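Local coordinates for protein putative oxidoreductase (Thermus thermophilus, PDB 2ISM) that is a putative oxidoreductase of the glucose/sorbosone dehydrogenase family, built as a beta-propeller and modelled with a bound calcium ion, at residues R54-E58 with G59-T63; V155-R158 with E159-Q162. All blocks are in the same frame, centred on the assembly; numbering follows the deposited sequence.

Contact 1 (R54-E58 with G59-T63); sequences RLFRE and GRLST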
loop_
_atom_site.group_PDB
_atom_site.type_symbol
_atom_site.label_atom_id
_atom_site.label_comp_id
_atom_site.label_asym_id
_atom_site.label_seq_id
_atom_site.Cartn_x
_atom_site.Cartn_y
_atom_site.Cartn_z
ATOM N N ARG B 54 12.505 -15.902 -18.501
ATOM C CA ARG B 54 12.722 -14.683 -19.260
ATOM C C ARG B 54 13.236 -13.558 -18.385
ATOM O O ARG B 54 13.003 -13.536 -17.176
ATOM C CB ARG B 54 11.417 -14.228 -19.928
ATOM C CG ARG B 54 10.722 -15.300 -20.747
ATOM C CD ARG B 54 11.584 -15.757 -21.913
ATOM N NE ARG B 54 11.602 -14.788 -23.002
ATOM C CZ ARG B 54 10.566 -14.540 -23.799
ATOM N NH1 ARG B 54 9.420 -15.186 -23.630
ATOM N NH2 ARG B 54 10.681 -13.656 -24.782
ATOM N N LEU B 55 13.940 -12.624 -19.015
ATOM C CA LEU B 55 14.470 -11.454 -18.329
ATOM C C LEU B 55 13.846 -10.237 -18.987
ATOM O O LEU B 55 13.974 -10.051 -20.197
ATOM C CB LEU B 55 15.994 -11.357 -18.474
ATOM C CG LEU B 55 16.584 -10.003 -18.039
ATOM C CD1 LEU B 55 16.485 -9.858 -16.521
ATOM C CD2 LEU B 55 18.037 -9.890 -18.482
ATOM N N PHE B 56 13.145 -9.428 -18.202
ATOM C CA PHE B 56 12.552 -8.211 -18.731
ATOM C C PHE B 56 13.346 -7.083 -18.093
ATOM O O PHE B 56 13.419 -6.977 -16.864
ATOM C CB PHE B 56 11.079 -8.091 -18.355
ATOM C CG PHE B 56 10.394 -6.922 -19.001
ATOM C CD1 PHE B 56 10.230 -6.876 -20.383
ATOM C CD2 PHE B 56 9.945 -5.852 -18.236
ATOM C CE1 PHE B 56 9.629 -5.777 -20.995
ATOM C CE2 PHE B 56 9.344 -4.749 -18.835
ATOM C CZ PHE B 56 9.186 -4.711 -20.220
ATOM N N ARG B 57 13.955 -6.254 -18.931
ATOM C CA ARG B 57 14.778 -5.159 -18.445
ATOM C C ARG B 57 14.811 -4.041 -19.476
ATOM O O ARG B 57 15.031 -4.288 -20.661
ATOM C CB ARG B 57 16.196 -5.672 -18.196
ATOM C CG ARG B 57 17.122 -4.704 -17.491
ATOM C CD ARG B 57 18.564 -5.177 -17.609
ATOM N NE ARG B 57 19.479 -4.383 -16.795
ATOM C CZ ARG B 57 20.803 -4.415 -16.913
ATOM N NH1 ARG B 57 21.371 -5.202 -17.818
ATOM N NH2 ARG B 57 21.560 -3.664 -16.124
ATOM N N GLU B 58 14.584 -2.815 -19.022
ATOM C CA GLU B 58 14.601 -1.662 -19.915
ATOM C C GLU B 58 13.733 -1.878 -21.150
ATOM O O GLU B 58 14.169 -1.649 -22.279
ATOM C CB GLU B 58 16.042 -1.358 -20.331
ATOM C CG GLU B 58 16.905 -0.802 -19.207
ATOM C CD GLU B 58 18.382 -0.807 -19.548
ATOM O OE1 GLU B 58 18.715 -0.792 -20.754
ATOM O OE2 GLU B 58 19.211 -0.814 -18.612
ATOM N N GLY B 59 12.506 -2.335 -20.927
ATOM C CA GLY B 59 11.579 -2.558 -22.021
ATOM C C GLY B 59 11.906 -3.677 -22.993
ATOM O O GLY B 59 11.263 -3.783 -24.041
ATOM N N ARG B 60 12.886 -4.517 -22.665
ATOM C CA ARG B 60 13.245 -5.616 -23.557
ATOM C C ARG B 60 13.143 -6.987 -22.901
ATOM O O ARG B 60 13.545 -7.173 -21.750
ATOM C CB ARG B 60 14.661 -5.420 -24.111
ATOM C CG ARG B 60 15.065 -6.474 -25.144
ATOM C CD ARG B 60 15.880 -5.859 -26.274
ATOM N NE ARG B 60 17.272 -5.621 -25.911
ATOM C CZ ARG B 60 18.010 -4.628 -26.395
ATOM N NH1 ARG B 60 17.490 -3.768 -27.262
ATOM N NH2 ARG B 60 19.272 -4.500 -26.019
ATOM N N LEU B 61 12.597 -7.945 -23.646
ATOM C CA LEU B 61 12.449 -9.309 -23.164
ATOM C C LEU B 61 13.532 -10.180 -23.774
ATOM O O LEU B 61 13.709 -10.199 -24.993
ATOM C CB LEU B 61 11.089 -9.888 -23.561
ATOM C CG LEU B 61 9.978 -10.029 -22.522
ATOM C CD1 LEU B 61 8.850 -10.865 -23.131
ATOM C CD2 LEU B 61 10.511 -10.700 -21.261
ATOM N N SER B 62 14.250 -10.906 -22.927
ATOM C CA SER B 62 15.301 -11.794 -23.396
ATOM C C SER B 62 15.182 -13.118 -22.657
ATOM O O SER B 62 14.364 -13.251 -21.741
ATOM C CB SER B 62 16.677 -11.179 -23.138
ATOM O OG SER B 62 16.927 -11.039 -21.753
ATOM N N THR B 63 15.983 -14.097 -23.062
ATOM C CA THR B 63 15.965 -15.395 -22.407
ATOM C C THR B 63 17.124 -15.489 -21.421
ATOM O O THR B 63 18.296 -15.458 -21.805
ATOM C CB THR B 63 16.061 -16.542 -23.425
ATOM O OG1 THR B 63 14.916 -16.507 -24.286
ATOM C CG2 THR B 63 16.107 -17.887 -22.709
#
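Phe56 and Leu61 meet as a non-hydrogen-bonded pair of an antiparallel hairpin, and their side chains make the tightly packed part of this local contact. With CG anti to the backbone N (chi1 -174°), the Phe56 ring is directed toward the neighbouring strand: CD1 lies 3.8 Å from Leu61 CG, the two side chains crossing at about a right angle, while CZ, further along the ring, reaches 3.7 Å from Gly59 CA at the turn. Leu61 also packs against Arg54 on the same face of the sheet. Its CD1 lies over one face of the guanidinium, 3.7 Å from Arg54 NH2, and the bent arginine chain lets NE give a weak hydrogen bond to Ser62 O. That carbonyl is gripped far more firmly by the backbone, Leu55 N to Ser62 O being 2.8 Å and nearly straight (169°); Ser62 N returns a bond to Leu55 O at 2.9 Å. The opposite face carries Leu55 and Ser62, where Ser62 OG sits 3.4 Å from Leu55 CB.

On the face of Arg57 and Arg60 the side chains near the turn are loose and exposed, and the end of Arg60 leads away from the first strand. The backbones of these two residues still close the hairpin through a reciprocal pair of bonds (Arg57 N to Arg60 O 3.0 Å). Between them Glu58 and Gly59 form the exposed corners of a type I' turn, both at positive phi.

The hairpin joins strands 52-57 and 60-66 of a four-stranded antiparallel propeller blade, with 60-66 at one edge and 33-38 at the other. Strand 44-48 lies on the other side of 52-57 and supplies Glu48, the salt-bridge partner of Arg54 NH1; Val26 and Val27 of strand 23-27 pack against Phe56.

Contact 2 (V155-R158 with E159-Q162); sequences VYER and ELAQ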
loop_
_atom_site.group_PDB
_atom_site.type_symbol
_atom_site.label_atom_id
_atom_site.label_comp_id
_atom_site.label_asym_id
_atom_site.label_seq_id
_atom_site.Cartn_x
_atom_site.Cartn_y
_atom_site.Cartn_z
ATOM N N VAL B 155 0.077 -35.412 -6.580
ATOM C CA VAL B 155 -0.046 -36.012 -7.910
ATOM C C VAL B 155 -1.264 -36.902 -8.148
ATOM O O VAL B 155 -1.177 -37.913 -8.844
ATOM C CB VAL B 155 1.237 -36.802 -8.272
ATOM C CG1 VAL B 155 2.441 -35.879 -8.173
ATOM C CG2 VAL B 155 1.409 -38.012 -7.345
ATOM N N TYR B 156 -2.400 -36.500 -7.588
ATOM C CA TYR B 156 -3.657 -37.233 -7.727
ATOM C C TYR B 156 -3.669 -38.598 -7.038
ATOM O O TYR B 156 -4.451 -39.480 -7.388
ATOM C CB TYR B 156 -4.034 -37.391 -9.205
ATOM C CG TYR B 156 -5.402 -36.829 -9.524
ATOM C CD1 TYR B 156 -5.554 -35.531 -10.007
ATOM C CD2 TYR B 156 -6.550 -37.586 -9.297
ATOM C CE1 TYR B 156 -6.823 -35.000 -10.257
ATOM C CE2 TYR B 156 -7.819 -37.067 -9.540
ATOM C CZ TYR B 156 -7.949 -35.778 -10.019
ATOM O OH TYR B 156 -9.209 -35.277 -10.263
ATOM N N GLU B 157 -2.782 -38.762 -6.065
ATOM C CA GLU B 157 -2.700 -39.979 -5.262
ATOM C C GLU B 157 -2.838 -39.396 -3.862
ATOM O O GLU B 157 -1.874 -39.275 -3.110
ATOM C CB GLU B 157 -1.349 -40.671 -5.480
ATOM C CG GLU B 157 -1.280 -41.428 -6.815
ATOM C CD GLU B 157 0.129 -41.850 -7.216
ATOM O OE1 GLU B 157 0.931 -42.204 -6.326
ATOM O OE2 GLU B 157 0.429 -41.841 -8.430
ATOM N N ARG B 158 -4.072 -39.006 -3.553
ATOM C CA ARG B 158 -4.428 -38.352 -2.301
ATOM C C ARG B 158 -3.791 -38.835 -1.002
ATOM O O ARG B 158 -3.507 -38.022 -0.124
ATOM C CB ARG B 158 -5.952 -38.328 -2.159
ATOM C CG ARG B 158 -6.612 -39.689 -2.046
ATOM C CD ARG B 158 -8.119 -39.541 -2.185
ATOM N NE ARG B 158 -8.522 -39.385 -3.580
ATOM C CZ ARG B 158 -9.535 -38.628 -3.989
ATOM N NH1 ARG B 158 -9.833 -38.553 -5.281
ATOM N NH2 ARG B 158 -10.239 -37.928 -3.110
ATOM N N GLU B 159 -3.555 -40.136 -0.871
ATOM C CA GLU B 159 -2.957 -40.662 0.354
ATOM C C GLU B 159 -1.533 -40.181 0.626
ATOM O O GLU B 159 -1.052 -40.262 1.758
ATOM C CB GLU B 159 -2.978 -42.192 0.348
ATOM C CG GLU B 159 -4.339 -42.789 0.660
ATOM C CD GLU B 159 -4.922 -42.257 1.958
ATOM O OE1 GLU B 159 -4.228 -42.318 2.998
ATOM O OE2 GLU B 159 -6.076 -41.779 1.939
ATOM N N LEU B 160 -0.852 -39.685 -0.400
ATOM C CA LEU B 160 0.511 -39.206 -0.204
ATOM C C LEU B 160 0.555 -38.045 0.786
ATOM O O LEU B 160 1.493 -37.933 1.575
ATOM C CB LEU B 160 1.123 -38.755 -1.535
ATOM C CG LEU B 160 1.314 -39.821 -2.618
ATOM C CD1 LEU B 160 2.012 -39.205 -3.822
ATOM C CD2 LEU B 160 2.133 -40.977 -2.068
ATOM N N ALA B 161 -0.466 -37.192 0.746
ATOM C CA ALA B 161 -0.529 -36.017 1.617
ATOM C C ALA B 161 -0.412 -36.319 3.105
ATOM O O ALA B 161 0.136 -35.517 3.863
ATOM C CB ALA B 161 -1.815 -35.247 1.358
ATOM N N GLN B 162 -0.935 -37.471 3.520
ATOM C CA GLN B 162 -0.905 -37.875 4.928
ATOM C C GLN B 162 0.310 -38.732 5.272
ATOM O O GLN B 162 0.560 -39.034 6.439
ATOM C CB GLN B 162 -2.179 -38.656 5.270
ATOM C CG GLN B 162 -3.455 -37.831 5.258
ATOM C CD GLN B 162 -3.437 -36.728 6.295
ATOM O OE1 GLN B 162 -3.063 -36.953 7.445
ATOM N NE2 GLN B 162 -3.851 -35.531 5.897
#
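Glu157 and Leu160 close a tight turn, and Glu159 lies within it, its carboxylate OE1 salt-bridged to Arg247 NH1. Leu160 comes next and makes the side-chain contacts to Val155 and Glu157. Its N gives a nearly straight hydrogen bond to Glu157 O (2.9 Å, 169°), and its side chain folds back beside that carbonyl, CG lying 3.3 Å from Glu157 O. With CG beside the backbone N (chi1 -64°), the leucine runs alongside Glu157, pointing the same way, and brings CD1 to 3.8 Å from Val155 CG2. The carboxylate of Glu157 is held by Arg130. Ala161 N takes the next bond, to Arg158 O, longer at 3.3 Å and more bent (145°), with the donor well above the carbonyl plane. The Gln162 amide is held at both ends, NE2 by Trp245 O and OE1 by Asn242 ND2, its side chain about 8 Å from the calcium ion, which Glu233 and Tyr243 bind. These are consecutive, overlapping turns closed by i+3 to i bonds, the last (Gln162 N to Glu159 O) weak, set in the long loop between strands 148-151 and 170-174 of a beta-propeller blade.

Overall arrangement
From the N terminus, the chain first lays down strand 23-27 and then the blade of strands 33-38, 44-48, 52-57 and 60-66, where contact 1 closes the last hairpin. The next blade, strands 77-82, 92-98, 104-112 and 117-127, intervenes before strands 140-142 and 148-151 lead into the loop that holds contact 2, which closes short turns within the loop before strand 170-174. The two contacts are therefore in series, neither nesting nor crossing. The centres of contact 1 and contact 2 are about 38 Å apart, on opposite sides of the chain's centre. Contact 1 ties two adjacent strands of one blade at the surface; contact 2 shapes a partly buried loop that reaches Glu226, Asn242, Trp245 and Arg247.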